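Local coordinates for endolysin (Escherichia coli O157 typing phage 15, PDB 7M5I), which probably hydrolyses the beta-1,4-linked glycan strands of host peptidoglycan as a lysozyme, so that new phage particles are released when the cell lyses, at residues V118-A121 with E122-W126; D105-F108 with I109-N113. One frame throughout, in Å; residues are numbered along the deposited sequence.

Contact 1 of 2, residues V118-A121 with E122-W126; sequences VGCA and EAMQW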
loop_
_atom_site.group_PDB
_atom_site.type_symbol
_atom_site.label_atom_id
_atom_site.label_comp_id
_atom_site.label_asym_id
_atom_site.label_seq_id
_atom_site.Cartn_x
_atom_site.Cartn_y
_atom_site.Cartn_z
ATOM N N VAL A 118 9.064 0.727 17.329
ATOM C CA VAL A 118 8.590 -0.651 17.647
ATOM C C VAL A 118 7.068 -0.637 17.777
ATOM O O VAL A 118 6.392 -1.542 17.213
ATOM C CB VAL A 118 9.303 -1.171 18.905
ATOM C CG1 VAL A 118 8.740 -2.489 19.402
ATOM C CG2 VAL A 118 10.805 -1.274 18.632
ATOM N N GLY A 119 6.547 0.341 18.519
ATOM C CA GLY A 119 5.106 0.542 18.681
ATOM C C GLY A 119 4.427 0.765 17.338
ATOM O O GLY A 119 3.288 0.268 17.165
ATOM N N CYS A 120 5.036 1.559 16.450
ATOM C CA CYS A 120 4.466 1.823 15.101
ATOM C C CYS A 120 4.363 0.477 14.364
ATOM O O CYS A 120 3.245 0.165 13.854
ATOM C CB CYS A 120 5.303 2.803 14.287
ATOM S SG CYS A 120 4.723 3.008 12.573
ATOM N N ALA A 121 5.433 -0.315 14.341
ATOM C CA ALA A 121 5.433 -1.636 13.644
ATOM C C ALA A 121 4.321 -2.521 14.226
ATOM O O ALA A 121 3.604 -3.215 13.446
ATOM C CB ALA A 121 6.769 -2.325 13.719
ATOM N N GLU A 122 4.163 -2.555 15.547
ATOM C CA GLU A 122 3.055 -3.322 16.162
ATOM C C GLU A 122 1.702 -2.802 15.670
ATOM O O GLU A 122 0.865 -3.639 15.247
ATOM C CB GLU A 122 3.187 -3.294 17.698
ATOM C CG GLU A 122 4.379 -4.114 18.169
ATOM C CD GLU A 122 4.828 -3.874 19.603
ATOM O OE1 GLU A 122 4.306 -2.920 20.263
ATOM O OE2 GLU A 122 5.732 -4.633 20.039
ATOM N N ALA A 123 1.450 -1.493 15.749
ATOM C CA ALA A 123 0.134 -0.887 15.420
ATOM C C ALA A 123 -0.172 -0.996 13.914
ATOM O O ALA A 123 -1.365 -1.044 13.511
ATOM C CB ALA A 123 0.097 0.540 15.900
ATOM N N MET A 124 0.862 -1.037 13.070
ATOM C CA MET A 124 0.695 -1.233 11.626
ATOM C C MET A 124 -0.082 -2.550 11.398
ATOM O O MET A 124 -0.946 -2.601 10.490
ATOM C CB MET A 124 2.058 -1.302 10.928
ATOM C CG MET A 124 2.618 0.037 10.634
ATOM S SD MET A 124 4.334 -0.055 10.053
ATOM C CE MET A 124 4.202 -0.808 8.441
ATOM N N GLN A 125 0.221 -3.547 12.182
ATOM C CA GLN A 125 -0.260 -4.937 11.958
ATOM C C GLN A 125 -1.673 -5.131 12.515
ATOM O O GLN A 125 -2.284 -6.149 12.193
ATOM C CB GLN A 125 0.785 -5.859 12.540
ATOM C CG GLN A 125 2.095 -5.747 11.773
ATOM C CD GLN A 125 3.010 -6.806 12.255
ATOM O OE1 GLN A 125 2.834 -7.971 11.888
ATOM N NE2 GLN A 125 3.928 -6.384 13.128
ATOM N N TRP A 126 -2.248 -4.125 13.168
ATOM C CA TRP A 126 -3.664 -4.179 13.598
ATOM C C TRP A 126 -4.594 -4.174 12.370
ATOM O O TRP A 126 -5.750 -4.591 12.525
ATOM C CB TRP A 126 -4.011 -3.019 14.535
ATOM C CG TRP A 126 -3.220 -2.991 15.796
ATOM C CD1 TRP A 126 -2.412 -3.961 16.321
ATOM C CD2 TRP A 126 -3.193 -1.894 16.736
ATOM N NE1 TRP A 126 -1.890 -3.538 17.516
ATOM C CE2 TRP A 126 -2.348 -2.280 17.798
ATOM C CE3 TRP A 126 -3.812 -0.642 16.772
ATOM C CZ2 TRP A 126 -2.091 -1.447 18.895
ATOM C CZ3 TRP A 126 -3.589 0.171 17.866
ATOM C CH2 TRP A 126 -2.752 -0.236 18.913
#

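Contact 2 of 2, residues D105-F108 with I109-N113; sequences DSTF and IKRHN. With PO4 (phosphate ion), chain C; PO4 (phosphate ion), chain D.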
loop_
_atom_site.group_PDB
_atom_site.type_symbol
_atom_site.label_atom_id
_atom_site.label_comp_id
_atom_site.label_asym_id
_atom_site.label_seq_id
_atom_site.Cartn_x
_atom_site.Cartn_y
_atom_site.Cartn_z
ATOM N N ASP A 105 -5.630 8.830 10.646
ATOM C CA ASP A 105 -6.240 8.726 11.989
ATOM C C ASP A 105 -5.677 7.527 12.746
ATOM O O ASP A 105 -6.130 7.320 13.867
ATOM C CB ASP A 105 -7.767 8.690 11.870
ATOM C CG ASP A 105 -8.364 9.954 11.283
ATOM O OD1 ASP A 105 -7.683 11.005 11.302
ATOM O OD2 ASP A 105 -9.543 9.891 10.831
ATOM N N SER A 106 -4.685 6.825 12.204
ATOM C CA SER A 106 -4.154 5.552 12.760
ATOM C C SER A 106 -3.331 5.801 14.025
ATOM O O SER A 106 -2.695 6.831 14.129
ATOM C CB SER A 106 -3.320 4.811 11.734
ATOM O OG SER A 106 -2.109 5.506 11.423
ATOM N N THR A 107 -3.280 4.819 14.900
ATOM C CA THR A 107 -2.291 4.730 15.980
ATOM C C THR A 107 -0.873 4.605 15.403
ATOM O O THR A 107 0.057 5.201 15.995
ATOM C CB THR A 107 -2.611 3.565 16.914
ATOM O OG1 THR A 107 -3.905 3.784 17.463
ATOM C CG2 THR A 107 -1.580 3.409 17.995
ATOM N N PHE A 108 -0.667 3.834 14.334
ATOM C CA PHE A 108 0.714 3.613 13.837
ATOM C C PHE A 108 1.341 4.972 13.483
ATOM O O PHE A 108 2.522 5.178 13.814
ATOM C CB PHE A 108 0.803 2.525 12.765
ATOM C CG PHE A 108 0.239 2.833 11.407
ATOM C CD1 PHE A 108 0.956 3.572 10.482
ATOM C CD2 PHE A 108 -0.971 2.248 10.998
ATOM C CE1 PHE A 108 0.472 3.779 9.192
ATOM C CE2 PHE A 108 -1.465 2.481 9.732
ATOM C CZ PHE A 108 -0.748 3.221 8.807
ATOM N N ILE A 109 0.619 5.885 12.862
ATOM C CA ILE A 109 1.245 7.151 12.376
ATOM C C ILE A 109 1.536 8.056 13.588
ATOM O O ILE A 109 2.581 8.750 13.554
ATOM C CB ILE A 109 0.373 7.858 11.340
ATOM C CG1 ILE A 109 1.224 8.807 10.489
ATOM C CG2 ILE A 109 -0.780 8.591 12.000
ATOM C CD1 ILE A 109 2.122 8.086 9.478
ATOM N N LYS A 110 0.678 8.010 14.612
ATOM C CA LYS A 110 0.898 8.728 15.894
ATOM C C LYS A 110 2.191 8.226 16.543
ATOM O O LYS A 110 3.023 9.039 16.979
ATOM C CB LYS A 110 -0.354 8.562 16.752
ATOM C CG LYS A 110 -1.503 9.482 16.350
ATOM C CD LYS A 110 -2.564 9.641 17.481
ATOM C CE LYS A 110 -3.978 10.024 17.046
ATOM N NZ LYS A 110 -4.686 8.972 16.276
ATOM N N ARG A 111 2.381 6.911 16.587
ATOM C CA ARG A 111 3.572 6.294 17.207
ATOM C C ARG A 111 4.803 6.637 16.369
ATOM O O ARG A 111 5.870 6.960 16.965
ATOM C CB ARG A 111 3.389 4.785 17.398
ATOM C CG ARG A 111 2.317 4.459 18.429
ATOM C CD ARG A 111 2.184 2.964 18.595
ATOM N NE ARG A 111 1.271 2.624 19.658
ATOM C CZ ARG A 111 0.950 1.387 20.024
ATOM N NH1 ARG A 111 1.502 0.348 19.444
ATOM N NH2 ARG A 111 0.089 1.206 21.002
ATOM N N HIS A 112 4.699 6.580 15.037
ATOM C CA HIS A 112 5.828 6.957 14.158
ATOM C C HIS A 112 6.246 8.387 14.521
ATOM O O HIS A 112 7.468 8.614 14.747
ATOM C CB HIS A 112 5.460 6.898 12.677
ATOM C CG HIS A 112 6.571 7.345 11.796
ATOM N ND1 HIS A 112 7.668 6.566 11.565
ATOM C CD2 HIS A 112 6.793 8.508 11.175
ATOM C CE1 HIS A 112 8.482 7.191 10.762
ATOM N NE2 HIS A 112 7.993 8.393 10.543
ATOM N N ASN A 113 5.269 9.293 14.642
ATOM C CA ASN A 113 5.543 10.732 14.881
ATOM C C ASN A 113 6.063 10.971 16.304
ATOM O O ASN A 113 6.692 11.999 16.483
ATOM C CB ASN A 113 4.338 11.599 14.512
ATOM C CG ASN A 113 4.171 11.714 13.007
ATOM O OD1 ASN A 113 5.144 11.602 12.251
ATOM N ND2 ASN A 113 2.942 11.932 12.564
HETATM P P PO4 C . -6.205 2.548 14.973
HETATM O O1 PO4 C . -6.002 2.817 16.466
HETATM O O2 PO4 C . -7.026 1.271 14.830
HETATM O O3 PO4 C . -4.859 2.383 14.319
HETATM O O4 PO4 C . -6.955 3.686 14.303
HETATM P P PO4 D . -0.791 4.905 21.881
HETATM O O1 PO4 D . -0.503 5.353 23.310
HETATM O O2 PO4 D . -2.136 4.163 21.842
HETATM O O3 PO4 D . 0.337 3.997 21.443
HETATM O O4 PO4 D . -0.845 6.125 20.950
#

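Contact 1 of 2, residues V118-A121 with E122-W126
V118 to M124 form a local contact within one short alpha-helix, helix 117-124 of this glycosyl hydrolase family 24 lysozyme, and Q125 and W126 follow just after. Successive i to i+4 backbone bonds hold the turns together. E122 N donates to V118 O at 3.0 Å, and A123 N donates to G119 O. M124 N reaches C120 O at 2.8 Å.

On one side of the helix the two sulfur side chains meet. SG of C120 is 4.0 Å from SD of M124. The thiol is placed there by its first torsion: SG lies opposite the backbone N (chi1 174°) and beside the carbonyl carbon. The M124 chain runs straight to SD and then bends at its last torsion. Both residues are buried. C120 also packs on Y153 and A121 on L154 of helix 140-155, while M124 touches A90 and E94 of helix 85-98.

The exposed side is looser. V118 and E122 lie alongside each other and point the same way, with CG1 of V118 3.7 Å from OE2 of E122. The methyl group gives this carboxylate oxygen a van der Waals contact and no polar partner.

A123 is small and faces helix 107-113, where it touches F108 and R111. The W126 ring folds back so that CA of A123 stands over its centre, 3.6 Å above the plane.

A side-chain amide serves A121 O. NE2 of Q125 donates to it at 3.2 Å with an N-H...O angle of 163°. The oxygen lies in the plane of the Q125 amide, but NE2 sits well above the A121 carbonyl plane, 54° out of it.

Contact 2 of 2, residues D105-F108 with I109-N113
S106 caps the first turn of helix 107-113: its OG accepts from I109 N at 3.1 Å, the capping bond of an N-cap serine. The same OG is hydrogen-bonded to M103 O of the preceding helix 100-104, so it links two helices. It also stands 3.3 Å above the F108 ring, over its centre.

This is the tight part of the contact. The chi1 of F108 is 71°, with CG between the backbone N and the carbonyl carbon, and this turns the ring back under the serine. CG2 of I109 packs 3.4 Å from S106 OG. Further along, R111 N donates to T107 O and H112 N to F108 O, both ordinary helical bonds.

The other side of the turn is partly exposed, and two phosphate ions, probably from the crystallisation liquor, sit there in the crystal. T107 and R111 run side by side, and CG2 of T107 lies over one face of the guanidinium, 3.4 Å from NE. One phosphate meets that group at its edge. Its O3 lies 2.4 Å from R111 NE, too short to be trusted in detail, and NH2 adds a weak hydrogen bond. The second sits at the start of the helix, where T107 N donates to its O3 at 3.0 Å and T107 OG1 donates to its O1. The exposed K110 bends at the end of its chain, and NZ comes 3.3 Å from D105 O.

The F108 ring points into the helical domain. It packs on L91, E94 and I98 of helix 85-98 and meets the W127 ring at about 90°. H112 is hydrogen-bonded to Y153 and T83. F108 and I109 touch M103 of helix 100-104, and W126, just after helix 117-124, lies against T107 and R111.

Contacts 1 and 2 belong to consecutive helices, 117-124 and 107-113 respectively, and their centres are about 9 Å apart. The two helices touch directly. NH1 of R111 probably donates to G119 O, and SG of C120 packs 3.3 Å from F108 O. Contact 1 is the more buried; its contacts are backbone bonds, a sulfur pair and one side-chain amide, with V118 and E122 exposed. Contact 2 is partly buried. It pairs an aromatic ring and a serine cap on the inside with T107 and R111, which hold phosphate ions in this crystal, on the outer side. Both pack on helix 85-98 and share Y153 of helix 140-155.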